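Local coordinates for protein predicted DNA-binding transcriptional regulator (Aliivibrio fischeri ES114, PDB 7DWN) that probably binds promoter DNA as a tetrameric transcriptional regulator of the LysR family, pairing a winged helix-turn-helix domain with a substrate-binding-type domain, at residues Y201-Q212 against Q260-Y268; F11-F20 against L49-L59. All blocks are in the same frame, centred on the assembly; numbering follows the deposited sequence.

Overall arrangement
Two domains of one LysR-type chain show how the same task, fastening a helix to extended chain, is solved differently. Contact 1 (201-212 with 260-268) lies in the substrate-binding-type domain, where a helix runs beside an interior strand of a large mixed sheet; contact 2 (11-20 with 49-59) lies in the DNA-binding domain, where the end of a helix meets a short two-stranded hairpin. They share no elements. The centres of contact 1 and contact 2 are 69 Å apart, on opposite sides of the chain's centre. Both are partly buried. Contact 1 combines aliphatic packing with a tyrosine hydroxyl and a water bridge, whereas contact 2 gathers aromatic rings and aliphatic groups beside one backbone hydrogen bond.

Contact 1: residues Y201-Q212 against Q260-Y268; sequences YMGRQVEIIREQ and QSLRLPIEY
Aliphatic packing joins I209 to L264 tip to tip, with I209 CG2 3.7 Å from L264 CD2. CG1 of I209 sits between its backbone N and carbonyl carbon (chi1 53°), leaving both branches turned to the leucine, while its CD1 meets L262 CD2 at 3.9 Å, the two side chains crossing at about a right angle. The other methyl of L264, CD1, lies against the helix backbone, 3.3 Å from Q205 O, and also touches V206. Farther along, I266 is met by two residues: its CD1 by the methyl end of the extended M202 chain, its CG2 by CE2 of the Y201 ring at 3.6 Å. W239, on strand 238-241, packs against V206, I209 and L264.

Helix 201-209 runs nearly antiparallel (157°) to strand 264-268, a helix-on-sheet layer of the periplasmic-binding-protein-like fold found in LysR-type effector domains. A bound MES molecule, probably from the crystallisation liquor, accepts a hydrogen bond from M202 N.

Polar links lie at the Y201 end. With CG anti to the backbone N (chi1 168°), the ring carries its hydroxyl to the strand, where E267 N donates to Y201 OH over 3.1 Å. One water donates to both Q205 OE1 and P265 O, at 2.6 Å from each. The bent Q205 chain also turns NE2 back to Y201 O, which accepts from Q205 N as well.

Contact 2: residues F11-F20 against L49-L59; sequences FLVLAKVKNF and LVDRKSKPIEL
F11 and L14 from helix 5-17 and F20 from the start of the next helix press against segment 49-59. The CE1-CZ end of F11 meets L49 CB, 3.6 Å from CE1, and L59 CD2, 3.5 Å from CZ, while L49 CD1 hangs over one face near the rim. F11 holds CG opposite its own N (chi1 -179°), which swings the ring out to the two leucines. A15 CB adds a lighter touch on L59 CD1. V50 divides its branches: CG2 meets L14 CD2 tip to tip at 3.8 Å and also touches F11, whereas CG1 approaches F20 at its edge. I57 CG1 reaches the same ring edge in plane, 3.9 Å from F20 CD1, and L14 CD1 covers part of one face. The extended R52 chain passes the far end of this ring, its NE 3.7 Å from F20 CZ; the guanidinium and ring planes are 40° apart.

One backbone bond joins the two segments beside this packing. K18, leaving the helix with positive phi, turns its carbonyl to the hairpin, and I57 N donates to K18 O over 3.0 Å at 156°. The next residue, N19, caps the following helix through OD1, which accepts from Q22 N and S21 OG.

Farther out, E42 of helix 31-45 forms a salt bridge with R52 NH2 and accepts from L49 N, tying the hairpin to a third helix. F34 of that helix touches F20, and F66 of helix 61-83 packs on both F11 and L49. Helices surrounding a hydrophobic centre, with the antiparallel pair 50-51 and 58-59 as the wing, make up the winged helix-turn-helix fold of LysR-type DNA-binding domains.

Contact 1: residues Y201-Q212 against Q260-Y268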
# COMPACT_ATOMS: atom_id res chain seq x y z
N TYR A 201 20.70 -17.69 7.31
CA TYR A 201 22.14 -17.46 7.25
C TYR A 201 22.91 -18.68 7.76
O TYR A 201 23.76 -19.24 7.05
CB TYR A 201 22.48 -16.20 8.03
CG TYR A 201 23.96 -15.99 8.28
CD1 TYR A 201 24.81 -15.59 7.26
CD2 TYR A 201 24.50 -16.18 9.55
CE1 TYR A 201 26.15 -15.39 7.49
CE2 TYR A 201 25.84 -15.99 9.79
CZ TYR A 201 26.66 -15.59 8.76
OH TYR A 201 28.00 -15.40 8.99
N MET A 202 22.62 -19.11 8.99
CA MET A 202 23.31 -20.26 9.56
C MET A 202 23.02 -21.54 8.78
O MET A 202 23.90 -22.39 8.60
CB MET A 202 22.93 -20.42 11.04
CG MET A 202 23.35 -19.24 11.91
SD MET A 202 23.01 -19.50 13.66
CE MET A 202 23.98 -18.18 14.40
N GLY A 203 21.78 -21.69 8.30
CA GLY A 203 21.47 -22.82 7.45
C GLY A 203 22.25 -22.80 6.14
O GLY A 203 22.73 -23.84 5.68
N ARG A 204 22.38 -21.62 5.54
CA ARG A 204 23.21 -21.50 4.34
C ARG A 204 24.67 -21.83 4.63
O ARG A 204 25.38 -22.31 3.74
CB ARG A 204 23.08 -20.09 3.74
CG ARG A 204 21.78 -19.86 2.99
CD ARG A 204 21.73 -18.49 2.31
NE ARG A 204 21.38 -17.41 3.22
CZ ARG A 204 22.22 -16.45 3.60
NH1 ARG A 204 23.47 -16.44 3.15
NH2 ARG A 204 21.82 -15.50 4.43
N GLN A 205 25.13 -21.58 5.86
CA GLN A 205 26.49 -21.98 6.19
C GLN A 205 26.62 -23.49 6.33
O GLN A 205 27.60 -24.08 5.87
CB GLN A 205 26.95 -21.28 7.47
CG GLN A 205 26.84 -19.76 7.43
CD GLN A 205 27.34 -19.16 6.14
OE1 GLN A 205 28.48 -19.40 5.72
NE2 GLN A 205 26.50 -18.37 5.48
N VAL A 206 25.63 -24.14 6.96
CA VAL A 206 25.68 -25.60 7.11
C VAL A 206 25.59 -26.28 5.74
O VAL A 206 26.20 -27.35 5.53
CB VAL A 206 24.55 -26.07 8.05
CG1 VAL A 206 24.51 -27.60 8.13
CG2 VAL A 206 24.75 -25.48 9.44
N GLU A 207 24.86 -25.68 4.81
CA GLU A 207 24.74 -26.24 3.46
C GLU A 207 26.09 -26.39 2.76
O GLU A 207 26.20 -27.20 1.84
CB GLU A 207 23.80 -25.37 2.62
CG GLU A 207 23.34 -26.00 1.32
CD GLU A 207 22.39 -27.16 1.54
OE1 GLU A 207 21.80 -27.26 2.64
OE2 GLU A 207 22.24 -27.98 0.61
N ILE A 208 27.11 -25.65 3.19
CA ILE A 208 28.41 -25.72 2.54
C ILE A 208 29.06 -27.08 2.78
O ILE A 208 29.67 -27.66 1.87
CB ILE A 208 29.31 -24.57 3.03
CG1 ILE A 208 28.77 -23.23 2.54
CG2 ILE A 208 30.75 -24.77 2.56
CD1 ILE A 208 28.71 -23.10 1.03
N ILE A 209 28.93 -27.62 3.99
CA ILE A 209 29.58 -28.87 4.37
C ILE A 209 28.59 -30.02 4.47
O ILE A 209 28.97 -31.11 4.92
CB ILE A 209 30.37 -28.71 5.68
CG1 ILE A 209 29.48 -28.13 6.78
CG2 ILE A 209 31.59 -27.83 5.46
CD1 ILE A 209 28.78 -29.18 7.63
N ARG A 210 27.33 -29.80 4.09
CA ARG A 210 26.34 -30.88 4.11
C ARG A 210 26.86 -32.19 3.51
O ARG A 210 26.61 -33.27 4.06
CB ARG A 210 25.07 -30.45 3.38
CG ARG A 210 23.88 -31.33 3.69
CD ARG A 210 22.59 -30.73 3.20
NE ARG A 210 21.44 -31.42 3.77
CZ ARG A 210 20.94 -32.56 3.29
NH1 ARG A 210 21.48 -33.12 2.22
NH2 ARG A 210 19.89 -33.12 3.87
N GLU A 211 27.59 -32.13 2.39
CA GLU A 211 27.99 -33.36 1.71
C GLU A 211 29.03 -34.17 2.48
O GLU A 211 29.24 -35.34 2.17
CB GLU A 211 28.54 -33.07 0.31
CG GLU A 211 27.49 -32.71 -0.73
CD GLU A 211 26.44 -33.79 -0.92
OE1 GLU A 211 25.24 -33.45 -0.89
OE2 GLU A 211 26.81 -34.97 -1.10
N GLN A 212 29.70 -33.56 3.46
CA GLN A 212 30.75 -34.23 4.21
C GLN A 212 30.22 -35.07 5.37
O GLN A 212 31.02 -35.68 6.09
CB GLN A 212 31.75 -33.20 4.75
CG GLN A 212 32.33 -32.28 3.68
CD GLN A 212 33.38 -31.34 4.24
OE1 GLN A 212 33.68 -31.37 5.44
NE2 GLN A 212 33.94 -30.50 3.38
N GLN A 260 37.55 -30.25 12.41
CA GLN A 260 37.75 -28.80 12.38
C GLN A 260 37.21 -28.19 11.10
O GLN A 260 36.76 -27.04 11.10
CB GLN A 260 39.24 -28.47 12.54
CG GLN A 260 39.53 -26.99 12.74
CD GLN A 260 39.02 -26.46 14.06
OE1 GLN A 260 39.02 -27.18 15.07
NE2 GLN A 260 38.58 -25.21 14.08
N SER A 261 37.22 -28.95 10.00
CA SER A 261 36.64 -28.47 8.75
C SER A 261 35.12 -28.38 8.82
O SER A 261 34.51 -27.73 7.97
CB SER A 261 37.05 -29.38 7.59
OG SER A 261 36.73 -30.73 7.87
N LEU A 262 34.50 -29.02 9.82
CA LEU A 262 33.06 -28.89 10.02
C LEU A 262 32.69 -27.64 10.81
O LEU A 262 31.54 -27.20 10.73
CB LEU A 262 32.50 -30.13 10.72
CG LEU A 262 32.59 -31.45 9.95
CD1 LEU A 262 31.91 -32.57 10.72
CD2 LEU A 262 31.97 -31.31 8.57
N ARG A 263 33.63 -27.07 11.56
CA ARG A 263 33.39 -25.81 12.26
C ARG A 263 33.34 -24.68 11.24
O ARG A 263 34.30 -24.45 10.51
CB ARG A 263 34.49 -25.57 13.29
CG ARG A 263 34.61 -26.66 14.35
CD ARG A 263 35.71 -26.32 15.35
NE ARG A 263 35.71 -27.21 16.51
CZ ARG A 263 36.47 -28.29 16.62
NH1 ARG A 263 37.29 -28.63 15.63
NH2 ARG A 263 36.42 -29.04 17.71
N LEU A 264 32.21 -23.97 11.19
CA LEU A 264 31.99 -23.02 10.10
C LEU A 264 32.09 -21.59 10.58
O LEU A 264 31.45 -21.24 11.58
CB LEU A 264 30.62 -23.26 9.46
CG LEU A 264 30.38 -24.69 8.96
CD1 LEU A 264 28.90 -24.94 8.78
CD2 LEU A 264 31.12 -24.92 7.65
N PRO A 265 32.84 -20.72 9.92
CA PRO A 265 32.92 -19.33 10.39
C PRO A 265 31.63 -18.57 10.12
O PRO A 265 30.97 -18.76 9.10
CB PRO A 265 34.09 -18.75 9.58
CG PRO A 265 34.12 -19.57 8.34
CD PRO A 265 33.71 -20.96 8.75
N ILE A 266 31.26 -17.71 11.08
CA ILE A 266 30.17 -16.76 10.93
C ILE A 266 30.63 -15.43 11.52
O ILE A 266 31.55 -15.38 12.34
CB ILE A 266 28.86 -17.22 11.62
CG1 ILE A 266 29.10 -17.57 13.09
CG2 ILE A 266 28.24 -18.40 10.88
CD1 ILE A 266 27.84 -17.93 13.85
N GLU A 267 29.99 -14.35 11.09
CA GLU A 267 30.32 -13.01 11.56
C GLU A 267 29.03 -12.29 11.91
O GLU A 267 28.01 -12.48 11.25
CB GLU A 267 31.08 -12.21 10.50
CG GLU A 267 32.35 -12.87 9.99
CD GLU A 267 32.79 -12.32 8.65
OE1 GLU A 267 32.10 -11.41 8.13
OE2 GLU A 267 33.81 -12.80 8.12
N TYR A 268 29.06 -11.46 12.96
CA TYR A 268 27.89 -10.63 13.21
C TYR A 268 28.27 -9.16 13.33
O TYR A 268 29.38 -8.81 13.75
CB TYR A 268 27.08 -11.09 14.44
CG TYR A 268 27.85 -11.37 15.70
CD1 TYR A 268 28.39 -12.63 15.94
CD2 TYR A 268 28.01 -10.40 16.67
CE1 TYR A 268 29.08 -12.90 17.09
CE2 TYR A 268 28.70 -10.66 17.84
CZ TYR A 268 29.24 -11.92 18.04
OH TYR A 268 29.93 -12.19 19.20
O HOH W 1 30.54 -20.29 7.08

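Contact 2: residues F11-F20 against L49-L59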
# COMPACT_ATOMS: atom_id res chain seq x y z
N PHE A 11 -17.58 16.76 16.97
CA PHE A 11 -18.35 16.67 15.75
C PHE A 11 -18.64 15.22 15.36
O PHE A 11 -19.73 14.92 14.87
CB PHE A 11 -17.62 17.39 14.61
CG PHE A 11 -18.37 17.37 13.32
CD1 PHE A 11 -19.49 18.17 13.14
CD2 PHE A 11 -17.97 16.55 12.28
CE1 PHE A 11 -20.19 18.15 11.95
CE2 PHE A 11 -18.66 16.53 11.08
CZ PHE A 11 -19.77 17.33 10.92
N LEU A 12 -17.68 14.32 15.58
CA LEU A 12 -17.94 12.91 15.28
C LEU A 12 -19.07 12.35 16.14
O LEU A 12 -19.99 11.68 15.65
CB LEU A 12 -16.66 12.08 15.46
CG LEU A 12 -15.53 12.35 14.46
CD1 LEU A 12 -14.26 11.63 14.87
CD2 LEU A 12 -15.95 11.92 13.05
N VAL A 13 -19.03 12.64 17.45
CA VAL A 13 -20.09 12.17 18.34
C VAL A 13 -21.44 12.78 17.94
O VAL A 13 -22.46 12.08 17.89
CB VAL A 13 -19.74 12.47 19.80
CG1 VAL A 13 -20.93 12.18 20.70
CG2 VAL A 13 -18.53 11.66 20.23
N LEU A 14 -21.45 14.08 17.64
CA LEU A 14 -22.68 14.73 17.20
C LEU A 14 -23.22 14.10 15.92
O LEU A 14 -24.43 13.95 15.76
CB LEU A 14 -22.44 16.22 17.00
CG LEU A 14 -23.64 17.04 16.50
CD1 LEU A 14 -24.74 17.08 17.55
CD2 LEU A 14 -23.20 18.45 16.11
N ALA A 15 -22.32 13.71 15.01
CA ALA A 15 -22.75 13.07 13.78
C ALA A 15 -23.34 11.69 14.04
O ALA A 15 -24.24 11.25 13.31
CB ALA A 15 -21.58 12.97 12.80
N LYS A 16 -22.85 10.99 15.07
CA LYS A 16 -23.46 9.70 15.40
C LYS A 16 -24.85 9.89 16.01
O LYS A 16 -25.84 9.35 15.51
CB LYS A 16 -22.58 8.88 16.34
CG LYS A 16 -23.14 7.48 16.56
CD LYS A 16 -22.63 6.84 17.84
CE LYS A 16 -23.31 5.49 18.06
NZ LYS A 16 -22.94 4.87 19.36
N VAL A 17 -24.94 10.65 17.10
CA VAL A 17 -26.20 10.70 17.84
C VAL A 17 -27.19 11.73 17.30
O VAL A 17 -28.38 11.66 17.65
CB VAL A 17 -25.97 10.97 19.34
CG1 VAL A 17 -25.07 9.89 19.93
CG2 VAL A 17 -25.37 12.35 19.54
N LYS A 18 -26.74 12.68 16.48
CA LYS A 18 -27.62 13.66 15.83
C LYS A 18 -28.45 14.46 16.83
O LYS A 18 -29.57 14.88 16.53
CB LYS A 18 -28.52 12.99 14.79
CG LYS A 18 -27.77 12.36 13.64
CD LYS A 18 -28.70 11.76 12.60
CE LYS A 18 -27.92 11.18 11.43
NZ LYS A 18 -28.81 10.57 10.40
N ASN A 19 -27.91 14.68 18.03
CA ASN A 19 -28.57 15.51 19.03
C ASN A 19 -27.51 16.23 19.85
O ASN A 19 -26.57 15.60 20.33
CB ASN A 19 -29.48 14.67 19.95
CG ASN A 19 -30.30 15.53 20.89
OD1 ASN A 19 -29.83 15.93 21.96
ND2 ASN A 19 -31.54 15.83 20.50
N PHE A 20 -27.69 17.54 20.02
CA PHE A 20 -26.67 18.35 20.69
C PHE A 20 -26.53 17.97 22.16
O PHE A 20 -25.41 17.82 22.66
CB PHE A 20 -27.00 19.83 20.54
CG PHE A 20 -26.39 20.48 19.33
CD1 PHE A 20 -26.94 20.30 18.07
CD2 PHE A 20 -25.26 21.27 19.45
CE1 PHE A 20 -26.37 20.89 16.96
CE2 PHE A 20 -24.69 21.87 18.34
CZ PHE A 20 -25.24 21.68 17.10
N LEU A 49 -21.47 23.21 9.43
CA LEU A 49 -21.36 21.76 9.31
C LEU A 49 -22.64 21.04 9.70
O LEU A 49 -22.76 19.83 9.44
CB LEU A 49 -20.21 21.24 10.18
CG LEU A 49 -18.83 21.85 9.91
CD1 LEU A 49 -17.81 21.32 10.90
CD2 LEU A 49 -18.39 21.58 8.48
N VAL A 50 -23.61 21.74 10.29
CA VAL A 50 -24.76 21.10 10.91
C VAL A 50 -25.95 22.04 10.80
O VAL A 50 -25.83 23.26 11.00
CB VAL A 50 -24.46 20.74 12.38
CG1 VAL A 50 -25.70 20.85 13.25
CG2 VAL A 50 -23.86 19.35 12.48
N ASP A 51 -27.12 21.48 10.48
CA ASP A 51 -28.38 22.22 10.52
C ASP A 51 -28.97 22.07 11.92
O ASP A 51 -29.39 20.97 12.31
CB ASP A 51 -29.35 21.71 9.46
CG ASP A 51 -30.60 22.56 9.35
OD1 ASP A 51 -30.70 23.59 10.05
OD2 ASP A 51 -31.49 22.20 8.55
N ARG A 52 -28.99 23.16 12.68
CA ARG A 52 -29.44 23.15 14.06
C ARG A 52 -30.95 23.32 14.21
O ARG A 52 -31.47 23.11 15.31
CB ARG A 52 -28.74 24.26 14.86
CG ARG A 52 -27.24 24.09 14.98
CD ARG A 52 -26.61 25.33 15.59
NE ARG A 52 -25.19 25.15 15.85
CZ ARG A 52 -24.24 25.27 14.93
NH1 ARG A 52 -24.56 25.57 13.68
NH2 ARG A 52 -22.97 25.10 15.26
N LYS A 53 -31.65 23.70 13.15
CA LYS A 53 -33.07 24.03 13.23
C LYS A 53 -33.98 22.82 13.02
O LYS A 53 -35.20 23.00 12.94
CB LYS A 53 -33.41 25.11 12.21
CG LYS A 53 -32.66 26.42 12.41
CD LYS A 53 -32.95 27.40 11.29
CE LYS A 53 -31.89 27.32 10.19
NZ LYS A 53 -31.81 25.98 9.54
N SER A 54 -33.43 21.62 12.92
CA SER A 54 -34.21 20.44 12.60
C SER A 54 -33.94 19.33 13.60
O SER A 54 -32.81 19.14 14.05
CB SER A 54 -33.89 19.94 11.18
OG SER A 54 -32.55 19.49 11.08
N LYS A 55 -34.99 18.58 13.94
CA LYS A 55 -34.89 17.39 14.76
C LYS A 55 -35.29 16.19 13.92
O LYS A 55 -36.43 16.16 13.41
CB LYS A 55 -35.78 17.50 16.00
CG LYS A 55 -35.40 18.64 16.93
CD LYS A 55 -34.44 18.20 18.03
CE LYS A 55 -35.10 17.19 18.95
NZ LYS A 55 -34.42 17.10 20.28
N PRO A 56 -34.43 15.18 13.75
CA PRO A 56 -33.08 15.15 14.32
C PRO A 56 -32.10 16.06 13.60
O PRO A 56 -32.41 16.59 12.53
CB PRO A 56 -32.66 13.68 14.17
CG PRO A 56 -33.91 12.94 13.74
CD PRO A 56 -34.74 13.93 13.03
N ILE A 57 -30.93 16.25 14.20
CA ILE A 57 -29.91 17.12 13.62
C ILE A 57 -29.38 16.47 12.34
O ILE A 57 -28.89 15.33 12.36
CB ILE A 57 -28.77 17.37 14.62
CG1 ILE A 57 -29.26 18.26 15.77
CG2 ILE A 57 -27.57 17.97 13.93
CD1 ILE A 57 -29.73 19.63 15.32
N GLU A 58 -29.49 17.19 11.23
CA GLU A 58 -28.98 16.73 9.95
C GLU A 58 -27.61 17.34 9.66
O GLU A 58 -27.29 18.43 10.14
CB GLU A 58 -29.95 17.08 8.82
CG GLU A 58 -31.28 16.35 8.88
CD GLU A 58 -32.21 16.75 7.75
OE1 GLU A 58 -31.90 17.73 7.05
OE2 GLU A 58 -33.25 16.08 7.58
N LEU A 59 -26.82 16.62 8.88
CA LEU A 59 -25.50 17.09 8.47
C LEU A 59 -25.61 17.84 7.14
O LEU A 59 -26.24 17.35 6.20
CB LEU A 59 -24.52 15.93 8.33
CG LEU A 59 -23.90 15.38 9.61
CD1 LEU A 59 -22.96 14.22 9.30
CD2 LEU A 59 -23.17 16.48 10.36